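Local coordinates for 49 protein (Murid herpesvirus 4, PDB 6A4V), which interacts with the host poly(ADP-ribose) polymerase PARP-1 and facilitates virus replication, at residues Leu93-Leu104 / Gly216-Phe227; Val47-Asp55 / Cys67-Ile75. One frame throughout, in Å; residues are numbered along the deposited sequence.

Interaction 1. Residues Leu93-Leu104 / Gly216-Phe227; sequences LRELIIRHLTLL and GLNVLVYWVSVF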
loop_
_atom_site.group_PDB
_atom_site.type_symbol
_atom_site.label_atom_id
_atom_site.label_comp_id
_atom_site.label_asym_id
_atom_site.label_seq_id
_atom_site.Cartn_x
_atom_site.Cartn_y
_atom_site.Cartn_z
ATOM N N LEU B 93 -15.713 3.228 -9.641
ATOM C CA LEU B 93 -17.000 3.315 -8.964
ATOM C C LEU B 93 -18.119 3.341 -10.000
ATOM O O LEU B 93 -19.101 2.624 -9.868
ATOM C CB LEU B 93 -17.045 4.535 -8.054
ATOM C CG LEU B 93 -16.369 4.339 -6.710
ATOM C CD1 LEU B 93 -16.014 5.670 -6.125
ATOM C CD2 LEU B 93 -17.270 3.587 -5.754
ATOM N N ARG B 94 -17.904 3.970 -11.130
ATOM C CA ARG B 94 -19.004 3.917 -12.111
ATOM C C ARG B 94 -19.213 2.485 -12.568
ATOM O O ARG B 94 -20.323 1.919 -12.583
ATOM C CB ARG B 94 -18.680 4.817 -13.288
ATOM C CG ARG B 94 -19.075 6.262 -13.082
ATOM C CD ARG B 94 -18.935 7.108 -14.356
ATOM N NE ARG B 94 -17.750 6.795 -15.140
ATOM C CZ ARG B 94 -16.603 7.437 -15.013
ATOM N NH1 ARG B 94 -16.356 8.088 -13.894
ATOM N NH2 ARG B 94 -15.681 7.376 -15.954
ATOM N N GLU B 95 -18.108 1.905 -13.011
ATOM C CA GLU B 95 -18.077 0.524 -13.480
ATOM C C GLU B 95 -18.686 -0.384 -12.405
ATOM O O GLU B 95 -19.385 -1.409 -12.716
ATOM C CB GLU B 95 -16.649 0.182 -13.924
ATOM C CG GLU B 95 -16.528 -0.926 -14.948
ATOM C CD GLU B 95 -17.219 -0.742 -16.291
ATOM O OE1 GLU B 95 -16.848 0.205 -17.047
ATOM O OE2 GLU B 95 -18.124 -1.555 -16.575
ATOM N N LEU B 96 -18.552 -0.041 -11.131
ATOM C CA LEU B 96 -19.182 -0.956 -10.125
ATOM C C LEU B 96 -20.716 -0.874 -10.182
ATOM O O LEU B 96 -21.395 -1.827 -9.913
ATOM C CB LEU B 96 -18.670 -0.594 -8.737
ATOM C CG LEU B 96 -19.377 -1.296 -7.583
ATOM C CD1 LEU B 96 -18.528 -1.197 -6.324
ATOM C CD2 LEU B 96 -20.764 -0.737 -7.312
ATOM N N ILE B 97 -21.238 0.314 -10.493
ATOM C CA ILE B 97 -22.631 0.604 -10.339
ATOM C C ILE B 97 -23.329 -0.030 -11.539
ATOM O O ILE B 97 -24.314 -0.796 -11.370
ATOM C CB ILE B 97 -22.876 2.134 -10.207
ATOM C CG1 ILE B 97 -22.800 2.592 -8.749
ATOM C CG2 ILE B 97 -24.227 2.527 -10.818
ATOM C CD1 ILE B 97 -22.647 4.097 -8.532
ATOM N N ILE B 98 -22.777 0.251 -12.732
ATOM C CA ILE B 98 -23.160 -0.416 -13.923
ATOM C C ILE B 98 -23.309 -1.922 -13.705
ATOM O O ILE B 98 -24.037 -2.554 -14.500
ATOM C CB ILE B 98 -22.150 -0.286 -15.080
ATOM C CG1 ILE B 98 -22.171 1.112 -15.669
ATOM C CG2 ILE B 98 -22.516 -1.338 -16.106
ATOM C CD1 ILE B 98 -21.062 1.427 -16.656
ATOM N N ARG B 99 -22.451 -2.507 -12.864
ATOM C CA ARG B 99 -22.459 -3.955 -12.662
ATOM C C ARG B 99 -23.691 -4.297 -11.850
ATOM O O ARG B 99 -24.447 -5.217 -12.203
ATOM C CB ARG B 99 -21.202 -4.495 -11.962
ATOM C CG ARG B 99 -20.317 -5.351 -12.863
ATOM C CD ARG B 99 -19.074 -5.970 -12.221
ATOM N NE ARG B 99 -17.970 -5.034 -11.985
ATOM C CZ ARG B 99 -17.650 -4.513 -10.796
ATOM N NH1 ARG B 99 -18.244 -4.950 -9.699
ATOM N NH2 ARG B 99 -16.686 -3.608 -10.692
ATOM N N HIS B 100 -23.885 -3.562 -10.759
ATOM C CA HIS B 100 -25.081 -3.720 -9.932
ATOM C C HIS B 100 -26.384 -3.546 -10.719
ATOM O O HIS B 100 -27.373 -4.188 -10.400
ATOM C CB HIS B 100 -25.101 -2.657 -8.867
ATOM C CG HIS B 100 -25.967 -3.073 -7.762
ATOM N ND1 HIS B 100 -25.674 -4.195 -7.075
ATOM C CD2 HIS B 100 -27.079 -2.533 -7.210
ATOM C CE1 HIS B 100 -26.549 -4.350 -6.090
ATOM N NE2 HIS B 100 -27.460 -3.359 -6.167
ATOM N N LEU B 101 -26.382 -2.668 -11.734
ATOM C CA LEU B 101 -27.577 -2.430 -12.547
ATOM C C LEU B 101 -27.878 -3.682 -13.388
ATOM O O LEU B 101 -29.039 -4.105 -13.426
ATOM C CB LEU B 101 -27.428 -1.181 -13.435
ATOM C CG LEU B 101 -27.376 0.169 -12.698
ATOM C CD1 LEU B 101 -26.876 1.269 -13.625
ATOM C CD2 LEU B 101 -28.734 0.573 -12.117
ATOM N N THR B 102 -26.858 -4.251 -14.060
ATOM C CA THR B 102 -27.045 -5.441 -14.888
ATOM C C THR B 102 -27.581 -6.569 -13.990
ATOM O O THR B 102 -28.575 -7.191 -14.299
ATOM C CB THR B 102 -25.779 -5.868 -15.641
ATOM O OG1 THR B 102 -24.852 -6.027 -14.575
ATOM C CG2 THR B 102 -25.275 -4.904 -16.703
ATOM N N LEU B 103 -26.978 -6.755 -12.824
ATOM C CA LEU B 103 -27.493 -7.686 -11.860
ATOM C C LEU B 103 -28.983 -7.446 -11.582
ATOM O O LEU B 103 -29.729 -8.398 -11.387
ATOM C CB LEU B 103 -26.691 -7.553 -10.566
ATOM C CG LEU B 103 -27.243 -8.317 -9.362
ATOM C CD1 LEU B 103 -26.189 -8.389 -8.267
ATOM C CD2 LEU B 103 -28.535 -7.704 -8.819
ATOM N N LEU B 104 -29.404 -6.180 -11.447
ATOM C CA LEU B 104 -30.800 -5.909 -11.068
ATOM C C LEU B 104 -31.722 -6.354 -12.213
ATOM O O LEU B 104 -32.866 -6.742 -11.936
ATOM C CB LEU B 104 -31.013 -4.427 -10.721
ATOM C CG LEU B 104 -30.522 -3.961 -9.345
ATOM C CD1 LEU B 104 -30.800 -2.485 -9.148
ATOM C CD2 LEU B 104 -31.124 -4.758 -8.198
ATOM N N GLY B 216 -31.196 -5.485 -2.943
ATOM C CA GLY B 216 -30.560 -4.994 -4.184
ATOM C C GLY B 216 -30.872 -3.518 -4.479
ATOM O O GLY B 216 -30.206 -2.892 -5.302
ATOM N N LEU B 217 -31.868 -2.924 -3.814
ATOM C CA LEU B 217 -32.120 -1.487 -3.995
ATOM C C LEU B 217 -31.467 -0.691 -2.872
ATOM O O LEU B 217 -30.862 0.327 -3.151
ATOM C CB LEU B 217 -33.623 -1.218 -4.120
ATOM C CG LEU B 217 -34.205 -1.659 -5.468
ATOM C CD1 LEU B 217 -35.600 -1.127 -5.676
ATOM C CD2 LEU B 217 -33.333 -1.228 -6.627
ATOM N N ASN B 218 -31.539 -1.193 -1.635
ATOM C CA ASN B 218 -30.745 -0.642 -0.558
ATOM C C ASN B 218 -29.275 -0.472 -0.994
ATOM O O ASN B 218 -28.636 0.534 -0.717
ATOM C CB ASN B 218 -30.904 -1.494 0.704
ATOM C CG ASN B 218 -32.162 -1.160 1.481
ATOM O OD1 ASN B 218 -32.896 -0.241 1.123
ATOM N ND2 ASN B 218 -32.424 -1.890 2.553
ATOM N N VAL B 219 -28.738 -1.473 -1.685
ATOM C CA VAL B 219 -27.358 -1.499 -2.100
ATOM C C VAL B 219 -27.151 -0.472 -3.220
ATOM O O VAL B 219 -26.115 0.179 -3.293
ATOM C CB VAL B 219 -26.974 -2.918 -2.567
ATOM C CG1 VAL B 219 -25.792 -2.939 -3.523
ATOM C CG2 VAL B 219 -26.699 -3.836 -1.396
ATOM N N LEU B 220 -28.097 -0.394 -4.150
ATOM C CA LEU B 220 -27.988 0.604 -5.217
ATOM C C LEU B 220 -27.901 1.993 -4.607
ATOM O O LEU B 220 -27.172 2.867 -5.073
ATOM C CB LEU B 220 -29.208 0.574 -6.119
ATOM C CG LEU B 220 -29.155 1.628 -7.219
ATOM C CD1 LEU B 220 -27.815 1.583 -7.946
ATOM C CD2 LEU B 220 -30.294 1.428 -8.203
ATOM N N VAL B 221 -28.708 2.180 -3.569
ATOM C CA VAL B 221 -28.861 3.436 -2.972
ATOM C C VAL B 221 -27.518 3.818 -2.388
ATOM O O VAL B 221 -27.083 4.960 -2.506
ATOM C CB VAL B 221 -29.919 3.419 -1.856
ATOM C CG1 VAL B 221 -29.629 4.492 -0.824
ATOM C CG2 VAL B 221 -31.314 3.568 -2.395
ATOM N N TYR B 222 -26.965 2.864 -1.646
ATOM C CA TYR B 222 -25.758 3.073 -0.849
ATOM C C TYR B 222 -24.620 3.431 -1.811
ATOM O O TYR B 222 -23.924 4.378 -1.596
ATOM C CB TYR B 222 -25.475 1.799 -0.051
ATOM C CG TYR B 222 -24.141 1.709 0.643
ATOM C CD1 TYR B 222 -23.997 2.117 1.962
ATOM C CD2 TYR B 222 -23.039 1.153 0.015
ATOM C CE1 TYR B 222 -22.792 1.984 2.628
ATOM C CE2 TYR B 222 -21.833 0.990 0.681
ATOM C CZ TYR B 222 -21.699 1.435 1.988
ATOM O OH TYR B 222 -20.520 1.316 2.679
ATOM N N TRP B 223 -24.507 2.686 -2.909
ATOM C CA TRP B 223 -23.456 2.964 -3.853
ATOM C C TRP B 223 -23.691 4.255 -4.630
ATOM O O TRP B 223 -22.730 4.893 -5.044
ATOM C CB TRP B 223 -23.202 1.791 -4.787
ATOM C CG TRP B 223 -22.490 0.707 -4.046
ATOM C CD1 TRP B 223 -23.003 -0.490 -3.650
ATOM C CD2 TRP B 223 -21.142 0.737 -3.571
ATOM N NE1 TRP B 223 -22.065 -1.212 -2.976
ATOM C CE2 TRP B 223 -20.904 -0.493 -2.927
ATOM C CE3 TRP B 223 -20.078 1.629 -3.717
ATOM C CZ2 TRP B 223 -19.665 -0.812 -2.361
ATOM C CZ3 TRP B 223 -18.852 1.304 -3.189
ATOM C CH2 TRP B 223 -18.666 0.123 -2.476
ATOM N N VAL B 224 -24.941 4.677 -4.786
ATOM C CA VAL B 224 -25.148 5.940 -5.432
ATOM C C VAL B 224 -24.646 7.016 -4.464
ATOM O O VAL B 224 -24.001 7.935 -4.851
ATOM C CB VAL B 224 -26.626 6.178 -5.812
ATOM C CG1 VAL B 224 -26.974 7.648 -5.825
ATOM C CG2 VAL B 224 -26.999 5.574 -7.148
ATOM N N SER B 225 -25.028 6.898 -3.203
ATOM C CA SER B 225 -24.645 7.823 -2.195
ATOM C C SER B 225 -23.105 7.890 -2.145
ATOM O O SER B 225 -22.563 8.936 -2.149
ATOM C CB SER B 225 -25.202 7.471 -0.839
ATOM O OG SER B 225 -26.565 7.029 -0.890
ATOM N N VAL B 226 -22.447 6.741 -2.043
ATOM C CA VAL B 226 -21.020 6.701 -1.990
ATOM C C VAL B 226 -20.465 7.361 -3.249
ATOM O O VAL B 226 -19.537 8.129 -3.190
ATOM C CB VAL B 226 -20.451 5.277 -1.859
ATOM C CG1 VAL B 226 -18.941 5.316 -2.026
ATOM C CG2 VAL B 226 -20.833 4.632 -0.556
ATOM N N PHE B 227 -21.011 7.032 -4.397
ATOM C CA PHE B 227 -20.478 7.659 -5.615
ATOM C C PHE B 227 -20.535 9.194 -5.558
ATOM O O PHE B 227 -19.682 9.902 -6.200
ATOM C CB PHE B 227 -21.263 7.167 -6.824
ATOM C CG PHE B 227 -20.787 7.703 -8.146
ATOM C CD1 PHE B 227 -19.563 7.301 -8.660
ATOM C CD2 PHE B 227 -21.594 8.499 -8.928
ATOM C CE1 PHE B 227 -19.123 7.806 -9.870
ATOM C CE2 PHE B 227 -21.157 8.981 -10.160
ATOM C CZ PHE B 227 -19.917 8.630 -10.633
#

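Interaction 2. Residues Val47-Asp55 / Cys67-Ile75; sequences VVHTFCVID and CKLQVLCKI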
loop_
_atom_site.group_PDB
_atom_site.type_symbol
_atom_site.label_atom_id
_atom_site.label_comp_id
_atom_site.label_asym_id
_atom_site.label_seq_id
_atom_site.Cartn_x
_atom_site.Cartn_y
_atom_site.Cartn_z
ATOM N N VAL B 47 -6.237 14.230 14.424
ATOM C CA VAL B 47 -4.776 14.054 14.566
ATOM C C VAL B 47 -4.290 14.956 15.707
ATOM O O VAL B 47 -3.433 14.615 16.522
ATOM C CB VAL B 47 -4.039 14.388 13.254
ATOM C CG1 VAL B 47 -2.537 14.281 13.417
ATOM C CG2 VAL B 47 -4.524 13.539 12.084
ATOM N N VAL B 48 -4.828 16.160 15.710
ATOM C CA VAL B 48 -4.683 17.078 16.804
ATOM C C VAL B 48 -5.068 16.398 18.135
ATOM O O VAL B 48 -4.367 16.580 19.125
ATOM C CB VAL B 48 -5.488 18.347 16.460
ATOM C CG1 VAL B 48 -6.175 19.004 17.653
ATOM C CG2 VAL B 48 -4.583 19.309 15.704
ATOM N N HIS B 49 -6.134 15.589 18.161
ATOM C CA HIS B 49 -6.483 14.819 19.356
ATOM C C HIS B 49 -5.376 13.793 19.656
ATOM O O HIS B 49 -4.814 13.807 20.740
ATOM C CB HIS B 49 -7.880 14.181 19.229
ATOM C CG HIS B 49 -8.323 13.374 20.411
ATOM N ND1 HIS B 49 -8.171 11.988 20.472
ATOM C CD2 HIS B 49 -8.946 13.731 21.559
ATOM C CE1 HIS B 49 -8.674 11.532 21.606
ATOM N NE2 HIS B 49 -9.156 12.586 22.293
ATOM N N THR B 50 -5.035 12.917 18.700
ATOM C CA THR B 50 -3.969 11.958 18.965
ATOM C C THR B 50 -2.732 12.675 19.541
ATOM O O THR B 50 -1.961 12.055 20.288
ATOM C CB THR B 50 -3.555 11.147 17.730
ATOM O OG1 THR B 50 -4.684 10.581 17.061
ATOM C CG2 THR B 50 -2.615 10.017 18.091
ATOM N N PHE B 51 -2.520 13.957 19.193
ATOM C CA PHE B 51 -1.248 14.632 19.519
ATOM C C PHE B 51 -1.221 14.963 21.003
ATOM O O PHE B 51 -0.271 14.602 21.688
ATOM C CB PHE B 51 -1.039 15.906 18.697
ATOM C CG PHE B 51 -0.410 15.677 17.348
ATOM C CD1 PHE B 51 -0.072 14.398 16.923
ATOM C CD2 PHE B 51 -0.208 16.736 16.477
ATOM C CE1 PHE B 51 0.508 14.194 15.684
ATOM C CE2 PHE B 51 0.328 16.518 15.210
ATOM C CZ PHE B 51 0.693 15.247 14.822
ATOM N N CYS B 52 -2.287 15.646 21.428
ATOM C CA CYS B 52 -2.591 15.986 22.794
ATOM C C CYS B 52 -2.585 14.730 23.674
ATOM O O CYS B 52 -2.147 14.807 24.811
ATOM C CB CYS B 52 -3.923 16.726 22.871
ATOM S SG CYS B 52 -3.869 18.358 22.070
ATOM N N VAL B 53 -3.057 13.596 23.146
ATOM C CA VAL B 53 -2.974 12.323 23.861
ATOM C C VAL B 53 -1.489 12.035 24.102
ATOM O O VAL B 53 -1.056 11.954 25.243
ATOM C CB VAL B 53 -3.676 11.176 23.101
ATOM C CG1 VAL B 53 -3.333 9.791 23.640
ATOM C CG2 VAL B 53 -5.187 11.370 23.078
ATOM N N ILE B 54 -0.731 11.935 23.002
ATOM C CA ILE B 54 0.711 11.696 23.002
ATOM C C ILE B 54 1.410 12.656 23.981
ATOM O O ILE B 54 2.257 12.243 24.760
ATOM C CB ILE B 54 1.287 11.853 21.576
ATOM C CG1 ILE B 54 0.881 10.708 20.641
ATOM C CG2 ILE B 54 2.801 12.007 21.624
ATOM C CD1 ILE B 54 0.951 11.057 19.161
ATOM N N ASP B 55 1.060 13.939 23.895
ATOM C CA ASP B 55 1.748 15.021 24.571
ATOM C C ASP B 55 1.647 14.793 26.088
ATOM O O ASP B 55 2.634 14.966 26.830
ATOM C CB ASP B 55 1.173 16.368 24.114
ATOM C CG ASP B 55 2.051 17.204 23.184
ATOM O OD1 ASP B 55 3.173 16.753 22.842
ATOM O OD2 ASP B 55 1.613 18.335 22.839
ATOM N N CYS B 67 6.890 10.236 18.180
ATOM C CA CYS B 67 5.594 9.571 17.985
ATOM C C CYS B 67 4.820 10.398 16.941
ATOM O O CYS B 67 4.329 9.882 16.004
ATOM C CB CYS B 67 4.849 9.444 19.315
ATOM S SG CYS B 67 5.750 8.491 20.580
ATOM N N LYS B 68 4.791 11.724 17.111
ATOM C CA LYS B 68 3.931 12.570 16.339
ATOM C C LYS B 68 4.328 12.422 14.876
ATOM O O LYS B 68 3.445 12.299 14.009
ATOM C CB LYS B 68 4.027 14.039 16.767
ATOM C CG LYS B 68 3.566 14.350 18.183
ATOM C CD LYS B 68 2.665 15.611 18.368
ATOM C CE LYS B 68 2.939 16.362 19.668
ATOM N NZ LYS B 68 3.206 17.810 19.433
ATOM N N LEU B 69 5.641 12.314 14.660
ATOM C CA LEU B 69 6.248 12.198 13.402
ATOM C C LEU B 69 5.943 10.852 12.776
ATOM O O LEU B 69 5.885 10.791 11.561
ATOM C CB LEU B 69 7.762 12.376 13.519
ATOM C CG LEU B 69 8.194 13.843 13.621
ATOM C CD1 LEU B 69 9.658 13.948 13.995
ATOM C CD2 LEU B 69 7.864 14.600 12.345
ATOM N N GLN B 70 5.906 9.801 13.593
ATOM C CA GLN B 70 5.631 8.452 13.109
ATOM C C GLN B 70 4.196 8.381 12.620
ATOM O O GLN B 70 3.961 7.984 11.443
ATOM C CB GLN B 70 5.887 7.436 14.209
ATOM C CG GLN B 70 7.367 7.168 14.348
ATOM C CD GLN B 70 7.679 6.212 15.469
ATOM O OE1 GLN B 70 7.138 6.315 16.575
ATOM N NE2 GLN B 70 8.573 5.276 15.188
ATOM N N VAL B 71 3.288 8.992 13.399
ATOM C CA VAL B 71 1.924 9.111 12.982
ATOM C C VAL B 71 1.847 9.886 11.676
ATOM O O VAL B 71 1.035 9.504 10.829
ATOM C CB VAL B 71 1.052 9.858 13.996
ATOM C CG1 VAL B 71 -0.252 10.279 13.364
ATOM C CG2 VAL B 71 0.831 8.992 15.230
ATOM N N LEU B 72 2.606 10.997 11.564
ATOM C CA LEU B 72 2.464 11.785 10.356
ATOM C C LEU B 72 3.094 11.078 9.174
ATOM O O LEU B 72 2.638 11.260 8.046
ATOM C CB LEU B 72 3.062 13.167 10.522
ATOM C CG LEU B 72 2.224 14.114 11.344
ATOM C CD1 LEU B 72 3.015 15.348 11.621
ATOM C CD2 LEU B 72 0.943 14.460 10.634
ATOM N N CYS B 73 4.171 10.308 9.409
ATOM C CA CYS B 73 4.774 9.559 8.287
ATOM C C CYS B 73 3.823 8.509 7.661
ATOM O O CYS B 73 3.722 8.321 6.378
ATOM C CB CYS B 73 5.986 8.806 8.809
ATOM S SG CYS B 73 7.013 8.388 7.411
ATOM N N LYS B 74 3.169 7.710 8.513
ATOM C CA LYS B 74 2.186 6.744 8.020
ATOM C C LYS B 74 1.129 7.507 7.230
ATOM O O LYS B 74 0.840 7.198 6.036
ATOM C CB LYS B 74 1.592 5.984 9.186
ATOM C CG LYS B 74 2.505 4.846 9.641
ATOM C CD LYS B 74 2.672 4.754 11.152
ATOM C CE LYS B 74 3.740 3.752 11.561
ATOM N NZ LYS B 74 4.289 4.024 12.912
ATOM N N ILE B 75 0.581 8.528 7.876
ATOM C CA ILE B 75 -0.571 9.191 7.298
ATOM C C ILE B 75 -0.191 9.731 5.937
ATOM O O ILE B 75 -0.837 9.449 4.960
ATOM C CB ILE B 75 -1.146 10.290 8.187
ATOM C CG1 ILE B 75 -1.893 9.654 9.349
ATOM C CG2 ILE B 75 -2.054 11.187 7.326
ATOM C CD1 ILE B 75 -2.371 10.662 10.403
#

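Interaction 1. Residues Leu93-Leu104 / Gly216-Phe227
Two antiparallel helices of a mainly helical fold pack lengthwise here, with His100 of 93-104 bonded to the backbone of Gly216 in 216-227. The axes come within 10.5 Å and run at 164° to each other. The histidine donates from NE2 to the carbonyl O of Gly216 at 2.9 Å, with an N-H...O angle of 152°. The oxygen lies at the ring edge, somewhat off its plane. CG of His100 stands anti to the backbone N (chi1 -159°), and this carries the imidazole across to the other helix. Leu104 CD2 lies 3.6 Å from the same Gly216 O, and Leu104 CD1 meets Leu217 CD2 at 3.8 Å.

The middle of the contact is built on Trp223. Leu96 lays both methyls over one face of the indole. Its CD1 makes a CH-pi contact 3.9 Å from the centroid of the six-membered ring, almost on the normal. Tyr222 CD2 lies over the rim of the opposite face. Ile97 rests CD1 against both Trp223 O (3.6 Å) and Phe227 CB (3.8 Å). At the far end Leu93 CB meets the edge of the Phe227 ring, while Arg94 CG touches Phe227 CZ at 3.5 Å.

Helix 111-126 packs against Ile97 and Leu101. Helix 131-146 receives Phe227 and Leu217, and helix 161-168 packs on Val224. Glu300 of the second subunit forms a salt bridge with Arg99.

Interaction 2. Residues Val47-Asp55 / Cys67-Ile75
Lys68 of 67-75 lies over one face of the Phe51 ring and ends at Asp55, both on 47-55. Its CB already lies over the rim of that face, 3.7 Å from Phe51 CE1. CG passes Phe51 CD1 at 3.9 Å. CD then sits over the face, 3.4 Å from the ring centroid and 20° off the normal, as a CH-pi contact. Bends at chi2, chi3 and chi4 let the chain follow the ring and bring CE beside the Asp55 carboxylate. NZ makes a long salt bridge to Asp55 OD1 at 3.6 Å.

The two segments belong to consecutive helices, 44-57 and 61-85, which form an antiparallel helical hairpin. The axes of segments 47-55 and 67-75 run at 155° to each other and come within 10.4 Å.

Phe51 is held on its other sides too. Val47 CG1, from its own helix, lies over the rim of the opposite face. Leu72 CD1 approaches the edge, 4.0 Å from Phe51 CZ. With CG of Phe51 beside the backbone N (chi1 -86°), the ring reaches toward the second helix. Ile54 CG2 packs on Cys67 CB at 4.0 Å, nearer the hairpin turn. At the other end Val47 CG2 and Ile75 CD1 meet tip to tip, also at 4.0 Å. Phe246 and Phe250 of helix 238-262 touch Val47 and Leu72, respectively.

In the fold
Interaction 1 and interaction 2 lie on opposite sides of the chain's centre, about 37 Å apart between centres, and do not touch. They share no helix, although helices 61-85 and 89-104 follow each other in the chain. Interaction 1 joins helices far apart in sequence and is largely buried. Its surface is mostly aliphatic and aromatic, with one histidine-to-backbone hydrogen bond. Interaction 2 closes a hairpin between neighbouring helices and is partly buried. There an aromatic ring is covered by a lysine chain whose charge pairs with an exposed aspartate. The second subunit reaches helix 89-104 of interaction 1 but does not touch the segments of interaction 2.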